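PDB 3QXZ: enoyl-CoA hydratase/isomerase from Mycobacterium abscessus, which probably hydrates or isomerises the double bond of enoyl-CoA thioesters. Local coordinates for residues 111-123 with 142-154. Residues are numbered along the deposited sequence; the frame is centred on the assembly and turned at random.
Sequences GIGMTLALHADIR and PDALAHWTLPRLV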
loop_
_atom_site.group_PDB
_atom_site.type_symbol
_atom_site.label_atom_id
_atom_site.label_comp_id
_atom_site.label_asym_id
_atom_site.label_seq_id
_atom_site.Cartn_x
_atom_site.Cartn_y
_atom_site.Cartn_z
ATOM N N GLY A 111 -16.376 -14.137 1.172
ATOM C CA GLY A 111 -15.491 -15.167 1.724
ATOM C C GLY A 111 -14.444 -15.577 0.709
ATOM O O GLY A 111 -13.739 -14.707 0.167
ATOM N N ILE A 112 -14.322 -16.874 0.439
ATOM C CA ILE A 112 -13.368 -17.327 -0.567
ATOM C C ILE A 112 -13.724 -16.811 -1.979
ATOM O O ILE A 112 -12.843 -16.698 -2.850
ATOM C CB ILE A 112 -13.110 -18.864 -0.511
ATOM C CG1 ILE A 112 -11.780 -19.193 -1.245
ATOM C CG2 ILE A 112 -14.379 -19.646 -0.943
ATOM C CD1 ILE A 112 -11.082 -20.417 -0.751
ATOM N N GLY A 113 -14.990 -16.449 -2.203
ATOM C CA GLY A 113 -15.339 -15.766 -3.455
ATOM C C GLY A 113 -14.557 -14.470 -3.622
ATOM O O GLY A 113 -14.091 -14.146 -4.727
ATOM N N MET A 114 -14.429 -13.721 -2.524
ATOM C CA MET A 114 -13.625 -12.514 -2.560
ATOM C C MET A 114 -12.120 -12.809 -2.495
ATOM O O MET A 114 -11.339 -12.199 -3.240
ATOM C CB MET A 114 -14.029 -11.555 -1.442
ATOM C CG MET A 114 -13.145 -10.295 -1.353
ATOM S SD MET A 114 -13.031 -9.291 -2.865
ATOM C CE MET A 114 -14.682 -8.628 -2.829
ATOM N N THR A 115 -11.694 -13.722 -1.618
ATOM C CA THR A 115 -10.234 -13.923 -1.490
ATOM C C THR A 115 -9.619 -14.505 -2.766
ATOM O O THR A 115 -8.504 -14.125 -3.105
ATOM C CB THR A 115 -9.843 -14.720 -0.240
ATOM O OG1 THR A 115 -10.353 -16.047 -0.382
ATOM C CG2 THR A 115 -10.405 -14.086 1.036
ATOM N N LEU A 116 -10.352 -15.349 -3.496
ATOM C CA LEU A 116 -9.880 -15.777 -4.822
ATOM C C LEU A 116 -9.868 -14.634 -5.835
ATOM O O LEU A 116 -8.988 -14.588 -6.709
ATOM C CB LEU A 116 -10.675 -16.954 -5.379
ATOM C CG LEU A 116 -10.394 -18.227 -4.617
ATOM C CD1 LEU A 116 -11.353 -19.267 -5.089
ATOM C CD2 LEU A 116 -8.949 -18.717 -4.745
ATOM N N ALA A 117 -10.829 -13.722 -5.758
ATOM C CA ALA A 117 -10.807 -12.556 -6.650
ATOM C C ALA A 117 -9.587 -11.681 -6.393
ATOM O O ALA A 117 -9.056 -11.052 -7.333
ATOM C CB ALA A 117 -12.085 -11.751 -6.508
ATOM N N LEU A 118 -9.119 -11.671 -5.140
ATOM C CA LEU A 118 -7.919 -10.897 -4.796
ATOM C C LEU A 118 -6.649 -11.446 -5.445
ATOM O O LEU A 118 -5.622 -10.778 -5.408
ATOM C CB LEU A 118 -7.728 -10.797 -3.285
ATOM C CG LEU A 118 -8.827 -10.105 -2.488
ATOM C CD1 LEU A 118 -8.420 -10.107 -1.008
ATOM C CD2 LEU A 118 -9.139 -8.668 -2.972
ATOM N N HIS A 119 -6.691 -12.644 -6.050
ATOM C CA HIS A 119 -5.495 -13.151 -6.742
ATOM C C HIS A 119 -5.297 -12.472 -8.086
ATOM O O HIS A 119 -4.186 -12.516 -8.627
ATOM C CB HIS A 119 -5.590 -14.649 -6.998
ATOM C CG HIS A 119 -5.546 -15.487 -5.768
ATOM N ND1 HIS A 119 -5.585 -16.858 -5.829
ATOM C CD2 HIS A 119 -5.462 -15.158 -4.459
ATOM C CE1 HIS A 119 -5.519 -17.346 -4.599
ATOM N NE2 HIS A 119 -5.451 -16.337 -3.752
ATOM N N ALA A 120 -6.360 -11.906 -8.662
ATOM C CA ALA A 120 -6.277 -11.318 -10.000
ATOM C C ALA A 120 -5.420 -10.045 -9.997
ATOM O O ALA A 120 -5.270 -9.370 -8.967
ATOM C CB ALA A 120 -7.677 -11.004 -10.551
ATOM N N ASP A 121 -4.850 -9.717 -11.153
ATOM C CA ASP A 121 -4.083 -8.471 -11.275
ATOM C C ASP A 121 -4.959 -7.243 -11.116
ATOM O O ASP A 121 -4.555 -6.238 -10.515
ATOM C CB ASP A 121 -3.395 -8.444 -12.636
ATOM C CG ASP A 121 -2.499 -9.626 -12.846
ATOM O OD1 ASP A 121 -1.635 -9.867 -11.967
ATOM O OD2 ASP A 121 -2.656 -10.329 -13.870
ATOM N N ILE A 122 -6.155 -7.340 -11.681
ATOM C CA ILE A 122 -7.051 -6.198 -11.860
ATOM C C ILE A 122 -8.462 -6.669 -11.497
ATOM O O ILE A 122 -8.856 -7.793 -11.843
ATOM C CB ILE A 122 -6.990 -5.725 -13.328
ATOM C CG1 ILE A 122 -5.575 -5.209 -13.669
ATOM C CG2 ILE A 122 -8.104 -4.673 -13.647
ATOM C CD1 ILE A 122 -5.242 -5.168 -15.202
ATOM N N ARG A 123 -9.206 -5.834 -10.775
ATOM C CA ARG A 123 -10.601 -6.123 -10.406
ATOM C C ARG A 123 -11.513 -4.977 -10.818
ATOM O O ARG A 123 -11.234 -3.811 -10.541
ATOM C CB ARG A 123 -10.742 -6.340 -8.890
ATOM C CG ARG A 123 -10.454 -7.768 -8.446
ATOM C CD ARG A 123 -10.235 -7.905 -6.920
ATOM N NE ARG A 123 -9.059 -7.136 -6.512
ATOM C CZ ARG A 123 -7.811 -7.475 -6.797
ATOM N NH1 ARG A 123 -7.521 -8.629 -7.406
ATOM N NH2 ARG A 123 -6.850 -6.629 -6.494
ATOM N N PRO A 142 -9.536 -15.889 7.405
ATOM C CA PRO A 142 -9.372 -15.627 5.968
ATOM C C PRO A 142 -8.461 -16.673 5.331
ATOM O O PRO A 142 -7.584 -17.248 5.989
ATOM C CB PRO A 142 -8.734 -14.219 5.934
ATOM C CG PRO A 142 -9.172 -13.579 7.258
ATOM C CD PRO A 142 -9.135 -14.738 8.240
ATOM N N ASP A 143 -8.703 -16.919 4.054
ATOM C CA ASP A 143 -8.076 -18.001 3.315
ATOM C C ASP A 143 -7.521 -17.480 1.987
ATOM O O ASP A 143 -7.594 -16.283 1.668
ATOM C CB ASP A 143 -9.102 -19.154 3.138
ATOM C CG ASP A 143 -10.445 -18.654 2.641
ATOM O OD1 ASP A 143 -10.490 -17.659 1.904
ATOM O OD2 ASP A 143 -11.480 -19.259 3.006
ATOM N N ALA A 144 -6.959 -18.418 1.231
ATOM C CA ALA A 144 -6.415 -18.162 -0.109
ATOM C C ALA A 144 -5.502 -16.931 -0.122
ATOM O O ALA A 144 -5.588 -16.078 -1.014
ATOM C CB ALA A 144 -7.539 -18.005 -1.118
ATOM N N LEU A 145 -4.631 -16.858 0.882
ATOM C CA LEU A 145 -3.584 -15.834 0.952
ATOM C C LEU A 145 -4.120 -14.414 1.177
ATOM O O LEU A 145 -3.373 -13.438 0.990
ATOM C CB LEU A 145 -2.619 -15.901 -0.276
ATOM C CG LEU A 145 -1.456 -16.860 -0.039
ATOM C CD1 LEU A 145 -0.691 -17.096 -1.342
ATOM C CD2 LEU A 145 -0.504 -16.251 0.990
ATOM N N ALA A 146 -5.360 -14.267 1.655
ATOM C CA ALA A 146 -5.861 -12.920 1.931
ATOM C C ALA A 146 -5.002 -12.152 2.920
ATOM O O ALA A 146 -4.933 -10.914 2.859
ATOM C CB ALA A 146 -7.272 -12.990 2.454
ATOM N N HIS A 147 -4.343 -12.830 3.862
ATOM C CA HIS A 147 -3.478 -12.125 4.831
ATOM C C HIS A 147 -2.297 -11.418 4.150
ATOM O O HIS A 147 -1.700 -10.527 4.754
ATOM C CB HIS A 147 -2.919 -13.078 5.908
ATOM C CG HIS A 147 -3.959 -13.718 6.792
ATOM N ND1 HIS A 147 -4.646 -14.860 6.429
ATOM C CD2 HIS A 147 -4.387 -13.399 8.040
ATOM C CE1 HIS A 147 -5.471 -15.207 7.417
ATOM N NE2 HIS A 147 -5.339 -14.336 8.407
ATOM N N TRP A 148 -1.946 -11.891 2.950
ATOM C CA TRP A 148 -0.833 -11.382 2.168
ATOM C C TRP A 148 -1.289 -10.462 1.023
ATOM O O TRP A 148 -0.694 -9.386 0.808
ATOM C CB TRP A 148 -0.070 -12.614 1.626
ATOM C CG TRP A 148 1.165 -12.345 0.821
ATOM C CD1 TRP A 148 2.430 -12.170 1.296
ATOM C CD2 TRP A 148 1.238 -12.224 -0.595
ATOM N NE1 TRP A 148 3.285 -11.898 0.243
ATOM C CE2 TRP A 148 2.589 -11.951 -0.924
ATOM C CE3 TRP A 148 0.305 -12.352 -1.624
ATOM C CZ2 TRP A 148 3.014 -11.778 -2.244
ATOM C CZ3 TRP A 148 0.742 -12.189 -2.942
ATOM C CH2 TRP A 148 2.090 -11.908 -3.223
ATOM N N THR A 149 -2.337 -10.844 0.295
ATOM C CA THR A 149 -2.785 -10.015 -0.832
ATOM C C THR A 149 -3.421 -8.724 -0.332
ATOM O O THR A 149 -3.207 -7.654 -0.922
ATOM C CB THR A 149 -3.817 -10.728 -1.714
ATOM O OG1 THR A 149 -4.911 -11.133 -0.872
ATOM C CG2 THR A 149 -3.213 -11.946 -2.445
ATOM N N LEU A 150 -4.188 -8.783 0.747
ATOM C CA LEU A 150 -5.030 -7.633 1.073
ATOM C C LEU A 150 -4.255 -6.393 1.555
ATOM O O LEU A 150 -4.520 -5.302 1.057
ATOM C CB LEU A 150 -6.159 -8.028 2.049
ATOM C CG LEU A 150 -7.215 -6.947 2.299
ATOM C CD1 LEU A 150 -7.891 -6.477 1.006
ATOM C CD2 LEU A 150 -8.247 -7.504 3.288
ATOM N N PRO A 151 -3.296 -6.534 2.491
ATOM C CA PRO A 151 -2.560 -5.309 2.875
ATOM C C PRO A 151 -1.762 -4.718 1.704
ATOM O O PRO A 151 -1.498 -3.501 1.695
ATOM C CB PRO A 151 -1.646 -5.773 4.022
ATOM C CG PRO A 151 -1.512 -7.274 3.821
ATOM C CD PRO A 151 -2.872 -7.709 3.282
ATOM N N ARG A 152 -1.407 -5.546 0.724
ATOM C CA ARG A 152 -0.674 -5.078 -0.464
ATOM C C ARG A 152 -1.582 -4.312 -1.421
ATOM O O ARG A 152 -1.081 -3.747 -2.403
ATOM C CB ARG A 152 -0.006 -6.253 -1.161
ATOM C CG ARG A 152 1.272 -6.666 -0.473
ATOM C CD ARG A 152 1.835 -8.017 -0.995
ATOM N NE ARG A 152 3.091 -8.330 -0.322
ATOM C CZ ARG A 152 3.185 -8.749 0.930
ATOM N NH1 ARG A 152 2.092 -9.011 1.646
ATOM N NH2 ARG A 152 4.362 -8.909 1.493
ATOM N N LEU A 153 -2.883 -4.261 -1.145
ATOM C CA LEU A 153 -3.833 -3.444 -1.899
ATOM C C LEU A 153 -4.217 -2.188 -1.121
ATOM O O LEU A 153 -4.240 -1.097 -1.678
ATOM C CB LEU A 153 -5.098 -4.262 -2.185
ATOM C CG LEU A 153 -4.889 -5.455 -3.106
ATOM C CD1 LEU A 153 -6.059 -6.411 -3.059
ATOM C CD2 LEU A 153 -4.649 -4.908 -4.533
ATOM N N VAL A 154 -4.582 -2.354 0.148
ATOM C CA VAL A 154 -5.327 -1.333 0.888
ATOM C C VAL A 154 -4.600 -0.835 2.127
ATOM O O VAL A 154 -5.116 0.062 2.811
ATOM C CB VAL A 154 -6.737 -1.836 1.308
ATOM C CG1 VAL A 154 -7.572 -2.182 0.083
ATOM C CG2 VAL A 154 -6.652 -3.033 2.284
HETATM O O HOH W 1 -6.343 -13.442 -1.465
#
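With chi1 of T115 at 66° and of D143 at 48°, T115 OG1 and D143 CG each lie between the backbone N and carbonyl carbon of their own residue, which lets T115 OG1 donate to D143 OD1 (2.8 Å), nearly along the C-O axis. Threonine suits the place because its other branch is apolar: CG2 rests 3.6 Å from A146 CB. D143 OD2 is taken by Q135, so both carboxylate oxygens have partners. The small methyl of A144 lies 4.0 Å (CB) from L116 CD2 and also touches the T115 hydroxyl. H119, a flat ring with an N-H in its plane, gives its NE2 proton to A144 O (2.8 Å, 162° at the hydrogen), the donor standing above the carbonyl plane. A water donates to A144 O and T115 O and accepts from T149 OG1, joining both backbones. The forked apolar tip of L118 serves both L150 and L153, CD2 meeting L153 CD1 at 3.8 Å, and L153 CD2 abuts the guanidinium edge of R123, whose NH1 binds A117 O and A120 O. Within the crotonase fold the contact packs helix 112-117 and the turn leading into strand 122-126 of the mixed sheet against helices 146-149 and 151-165, with E233 of the second subunit binding L145 and H147.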